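Redox-sensing transcriptional repressor Rex (Thermoanaerobacter ethanolicus, PDB 3WG9) probably represses transcription as a DNA-binding homodimer that responds to changes in the cellular NADH/NAD(+) redox state. Local coordinates at residues Q51-F56 with N73-I78; S47-D52 with Y64-E69. All coordinates share one frame; numbering follows the deposited sequence.

Contact 1. Residues Q51-F56 with N73-I78; sequences QDLNNF and NNLTKI
Leu-53 and Leu-75, whose CA atoms lie 8.6 Å apart, and Phe-56 and Ile-78, at 7.4 Å, set the spacing of the two backbones. Residues 73-78 are helical throughout, whereas 51-56 begins within helix 46-54. No direct hydrogen bond joins the segments; they meet through apolar side chains and one water.

The main contact is Ile-78 laid over one face of the Phe-56 ring. Its CG2 sits 3.6 Å from the ring centroid and only 8° off the ring normal, a CH-pi contact over the centre of the ring. With chi1 at -75° for CG1, CG2 is swung anti to the backbone N and reaches the ring centre, while the CG1-CD1 branch continues on the same side of the ring toward its CB end, bringing CD1 to 3.6 Å from Phe-56 CD2. The opposite face of the ring carries Asn-55 CB, offset toward the rim. Here the predicted helix-turn-helix region packs against helix 68-78, within the winged-helix domain of Rex; Leu-15 of helix 9-27 and Tyr-204 of the second subunit also touch Phe-56. One turn earlier on both segments, Leu-53 CD2 and Leu-75 CD2 meet at 4.0 Å, their side chains crossing at about a right angle. A water bridges the segments, donating to Leu-53 O at 2.9 Å and accepting from Asn-74 ND2, so that this buried amide reaches the other segment's backbone indirectly.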
# COMPACT_ATOMS: atom_id res chain seq x y z
N GLN B 51 -10.00 -4.76 22.23
CA GLN B 51 -9.06 -3.83 22.79
C GLN B 51 -8.76 -2.62 21.86
O GLN B 51 -8.64 -1.45 22.33
CB GLN B 51 -7.76 -4.56 23.03
CG GLN B 51 -6.77 -3.73 23.91
CD GLN B 51 -5.58 -4.57 24.42
OE1 GLN B 51 -4.53 -4.63 23.79
NE2 GLN B 51 -5.77 -5.25 25.55
N ASP B 52 -8.69 -2.90 20.56
CA ASP B 52 -8.45 -1.83 19.57
C ASP B 52 -9.57 -0.79 19.61
O ASP B 52 -9.31 0.39 19.67
CB ASP B 52 -8.36 -2.37 18.14
CG ASP B 52 -7.06 -3.15 17.89
OD1 ASP B 52 -6.09 -3.06 18.70
OD2 ASP B 52 -6.95 -3.79 16.81
N LEU B 53 -10.83 -1.23 19.56
CA LEU B 53 -11.96 -0.33 19.62
C LEU B 53 -12.08 0.38 20.98
O LEU B 53 -12.46 1.58 21.03
CB LEU B 53 -13.27 -1.11 19.31
CG LEU B 53 -13.25 -1.79 17.94
CD1 LEU B 53 -14.33 -2.83 17.61
CD2 LEU B 53 -13.12 -0.70 16.84
N ASN B 54 -11.72 -0.33 22.05
CA ASN B 54 -11.91 0.23 23.38
C ASN B 54 -11.04 1.46 23.62
O ASN B 54 -11.33 2.23 24.53
CB ASN B 54 -11.68 -0.80 24.47
CG ASN B 54 -12.50 -0.49 25.73
OD1 ASN B 54 -13.69 -0.24 25.63
ND2 ASN B 54 -11.86 -0.46 26.88
N ASN B 55 -10.00 1.66 22.80
CA ASN B 55 -9.21 2.92 22.86
C ASN B 55 -10.08 4.16 22.68
O ASN B 55 -9.69 5.27 23.09
CB ASN B 55 -8.10 2.98 21.80
CG ASN B 55 -6.94 2.02 22.08
OD1 ASN B 55 -6.17 2.22 23.02
ND2 ASN B 55 -6.79 0.99 21.23
N PHE B 56 -11.22 3.97 22.02
CA PHE B 56 -12.02 5.11 21.55
C PHE B 56 -13.41 5.24 22.21
O PHE B 56 -14.31 5.85 21.65
CB PHE B 56 -12.17 5.03 20.02
CG PHE B 56 -10.86 4.88 19.32
CD1 PHE B 56 -9.98 5.96 19.24
CD2 PHE B 56 -10.46 3.63 18.85
CE1 PHE B 56 -8.72 5.84 18.63
CE2 PHE B 56 -9.20 3.48 18.23
CZ PHE B 56 -8.33 4.56 18.15
N ASN B 73 -19.73 3.37 11.15
CA ASN B 73 -19.76 4.81 11.36
C ASN B 73 -18.80 5.27 12.46
O ASN B 73 -18.20 6.34 12.34
CB ASN B 73 -21.20 5.33 11.63
CG ASN B 73 -22.10 5.24 10.41
OD1 ASN B 73 -21.63 5.27 9.27
ND2 ASN B 73 -23.39 5.12 10.64
N ASN B 74 -18.64 4.46 13.50
CA ASN B 74 -17.65 4.71 14.55
C ASN B 74 -16.23 4.74 13.94
O ASN B 74 -15.48 5.69 14.18
CB ASN B 74 -17.74 3.60 15.62
CG ASN B 74 -16.79 3.81 16.84
OD1 ASN B 74 -16.58 4.92 17.32
ND2 ASN B 74 -16.26 2.70 17.36
N LEU B 75 -15.89 3.74 13.15
CA LEU B 75 -14.57 3.71 12.51
C LEU B 75 -14.30 4.90 11.57
O LEU B 75 -13.21 5.46 11.53
CB LEU B 75 -14.40 2.38 11.82
CG LEU B 75 -14.18 1.26 12.83
CD1 LEU B 75 -14.45 -0.06 12.13
CD2 LEU B 75 -12.73 1.35 13.37
N THR B 76 -15.33 5.34 10.87
CA THR B 76 -15.21 6.50 10.01
C THR B 76 -14.79 7.71 10.82
O THR B 76 -13.90 8.48 10.41
CB THR B 76 -16.55 6.83 9.31
OG1 THR B 76 -16.87 5.75 8.42
CG2 THR B 76 -16.43 8.12 8.48
N LYS B 77 -15.47 7.91 11.95
CA LYS B 77 -15.16 9.00 12.88
C LYS B 77 -13.74 8.86 13.45
O LYS B 77 -13.00 9.84 13.54
CB LYS B 77 -16.17 8.99 14.05
CG LYS B 77 -15.82 9.95 15.22
CD LYS B 77 -16.79 9.95 16.44
CE LYS B 77 -16.59 8.69 17.29
NZ LYS B 77 -16.51 8.90 18.76
N ILE B 78 -13.40 7.66 13.92
CA ILE B 78 -12.08 7.44 14.54
C ILE B 78 -10.97 7.74 13.51
O ILE B 78 -9.92 8.30 13.85
CB ILE B 78 -11.96 5.96 15.01
CG1 ILE B 78 -12.79 5.76 16.28
CG2 ILE B 78 -10.52 5.57 15.33
CD1 ILE B 78 -13.06 4.23 16.48
O HOH W 1 -14.80 2.68 19.83

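Contact 2. Residues S47-D52 with Y64-E69; sequences SQIRQD and YGYNVE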
# COMPACT_ATOMS: atom_id res chain seq x y z
N SER B 47 -10.23 -10.76 20.98
CA SER B 47 -9.89 -9.92 22.17
C SER B 47 -9.07 -8.69 21.75
O SER B 47 -9.26 -7.60 22.28
CB SER B 47 -9.21 -10.74 23.25
OG SER B 47 -7.98 -11.30 22.79
N GLN B 48 -8.13 -8.87 20.81
CA GLN B 48 -7.34 -7.71 20.33
C GLN B 48 -8.30 -6.74 19.64
O GLN B 48 -8.14 -5.52 19.73
CB GLN B 48 -6.23 -8.16 19.36
CG GLN B 48 -5.25 -7.01 18.97
CD GLN B 48 -4.57 -6.42 20.17
OE1 GLN B 48 -3.83 -7.09 20.82
NE2 GLN B 48 -4.86 -5.17 20.49
N ILE B 49 -9.28 -7.25 18.92
CA ILE B 49 -10.17 -6.32 18.21
C ILE B 49 -10.97 -5.53 19.24
O ILE B 49 -11.15 -4.32 19.10
CB ILE B 49 -11.15 -7.05 17.32
CG1 ILE B 49 -10.40 -7.63 16.10
CG2 ILE B 49 -12.21 -6.08 16.92
CD1 ILE B 49 -11.29 -8.58 15.27
N ARG B 50 -11.42 -6.20 20.30
CA ARG B 50 -12.16 -5.47 21.36
C ARG B 50 -11.24 -4.39 21.97
O ARG B 50 -11.64 -3.24 22.17
CB ARG B 50 -12.58 -6.43 22.48
CG ARG B 50 -13.62 -7.42 22.06
CD ARG B 50 -14.13 -8.19 23.34
NE ARG B 50 -14.97 -9.25 22.83
CZ ARG B 50 -14.58 -10.49 22.59
NH1 ARG B 50 -13.41 -10.91 23.06
NH2 ARG B 50 -15.42 -11.31 21.96
N GLN B 51 -10.00 -4.76 22.23
CA GLN B 51 -9.06 -3.83 22.79
C GLN B 51 -8.76 -2.62 21.86
O GLN B 51 -8.64 -1.45 22.33
CB GLN B 51 -7.76 -4.56 23.03
CG GLN B 51 -6.77 -3.73 23.91
CD GLN B 51 -5.58 -4.57 24.42
OE1 GLN B 51 -4.53 -4.63 23.79
NE2 GLN B 51 -5.77 -5.25 25.55
N ASP B 52 -8.69 -2.90 20.56
CA ASP B 52 -8.45 -1.83 19.57
C ASP B 52 -9.57 -0.79 19.61
O ASP B 52 -9.31 0.39 19.67
CB ASP B 52 -8.36 -2.37 18.14
CG ASP B 52 -7.06 -3.15 17.89
OD1 ASP B 52 -6.09 -3.06 18.70
OD2 ASP B 52 -6.95 -3.79 16.81
N TYR B 64 -23.26 -9.62 22.16
CA TYR B 64 -22.02 -9.97 21.48
C TYR B 64 -22.03 -9.74 19.98
O TYR B 64 -23.10 -9.71 19.33
CB TYR B 64 -21.54 -11.37 21.90
CG TYR B 64 -21.34 -11.45 23.40
CD1 TYR B 64 -20.78 -10.37 24.11
CD2 TYR B 64 -21.72 -12.58 24.12
CE1 TYR B 64 -20.62 -10.42 25.50
CE2 TYR B 64 -21.55 -12.65 25.51
CZ TYR B 64 -21.00 -11.57 26.19
OH TYR B 64 -20.84 -11.64 27.57
N GLY B 65 -20.85 -9.52 19.43
CA GLY B 65 -20.77 -9.08 18.04
C GLY B 65 -21.23 -7.65 17.91
O GLY B 65 -21.49 -6.96 18.90
N TYR B 66 -21.39 -7.21 16.66
CA TYR B 66 -21.46 -5.80 16.36
C TYR B 66 -22.56 -5.51 15.36
O TYR B 66 -22.75 -6.26 14.40
CB TYR B 66 -20.11 -5.37 15.74
CG TYR B 66 -18.91 -5.59 16.65
CD1 TYR B 66 -18.61 -4.66 17.64
CD2 TYR B 66 -18.12 -6.73 16.54
CE1 TYR B 66 -17.52 -4.86 18.45
CE2 TYR B 66 -17.00 -6.91 17.34
CZ TYR B 66 -16.74 -5.98 18.31
OH TYR B 66 -15.71 -6.19 19.19
N ASN B 67 -23.20 -4.37 15.52
CA ASN B 67 -23.99 -3.80 14.45
C ASN B 67 -23.02 -3.20 13.41
O ASN B 67 -22.14 -2.39 13.73
CB ASN B 67 -24.92 -2.70 15.01
CG ASN B 67 -25.78 -2.08 13.94
OD1 ASN B 67 -25.39 -1.12 13.30
ND2 ASN B 67 -26.99 -2.64 13.74
N VAL B 68 -23.18 -3.64 12.17
CA VAL B 68 -22.29 -3.26 11.08
C VAL B 68 -22.31 -1.76 10.87
O VAL B 68 -21.25 -1.13 10.82
CB VAL B 68 -22.68 -3.99 9.80
CG1 VAL B 68 -22.00 -3.37 8.58
CG2 VAL B 68 -22.37 -5.46 9.91
N GLU B 69 -23.50 -1.18 10.72
CA GLU B 69 -23.58 0.22 10.34
C GLU B 69 -23.00 1.10 11.44
O GLU B 69 -22.37 2.12 11.16
CB GLU B 69 -25.03 0.64 10.04
CG GLU B 69 -25.17 2.09 9.53
CD GLU B 69 -26.64 2.44 9.24
OE1 GLU B 69 -27.30 1.63 8.54
OE2 GLU B 69 -27.16 3.46 9.76
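The predicted helix-turn-helix region meets the strand 66-67 region, probably part of the wing of the winged-helix domain, where Tyr-66 projects from that short strand toward helix 46-54. The backbones stay well separated: the nearest CA pair, Arg-50 and Gly-65, is 9.9 Å apart, and a single long side chain spans the gap.

Tyr-66 does so with its hydroxyl end. Its OH lies 3.8 Å from Arg-50 CG and 4.2 Å from Ile-49 CG2, so the oxygen rests against aliphatic carbon of two successive helix residues, and the contact is van der Waals in kind, with no hydrogen bond between the segments. In Ile-49 the touching branch is the CG2 methyl. Arg-50 offers the root of its chain; beyond CG it runs extended to NE, across the tyrosine at about a right angle. Only 95 Å² is buried, consistent with contact through one end of a ring.

Ser-35 and Leu-38 of helix 35-42 also touch Tyr-66, and Leu-38 packs on Ile-49 as well, so Tyr-66 contacts both helix 35-42 and helix 46-54. On the latter helix itself, Gln-48 NE2 donates to Asp-52 OD1 at 3.0 Å with an N-H...O angle of 157°, approaching from above the carboxylate plane. The second oxygen, OD2, is engaged by Arg-14 and Tyr-18 of helix 9-27, tying this helix to its neighbour. Asn-67 is the N-cap of helix 68-78, its OD1 accepting from Glu-70 N. Strand 66-67 pairs antiparallel with strand 32-33, giving the small sheet beside a helical DNA-binding unit that is typical of winged-helix domains.

In the fold
Contacts 1 and 2 start from the same helix, 46-54, share Gln-51 and Asp-52, and have centres about 9 Å apart. They also touch directly: Leu-53 CD1 packs on Tyr-66 CE1 at 3.9 Å, so Leu-53 meets Leu-75 with one methyl and the tyrosine ring with the other. Strand 66-67 runs straight into helix 68-78, so both contacts pack parts of one continuous strand-helix segment against the helix 46-54 region. Contact 1 alone reaches the second subunit. Its Leu-75 side chain is about 12 Å from that of Glu-24, a zinc-binding residue of this protein, though no zinc is bound to this chain here, whereas contact 2 lies away from the annotated sites.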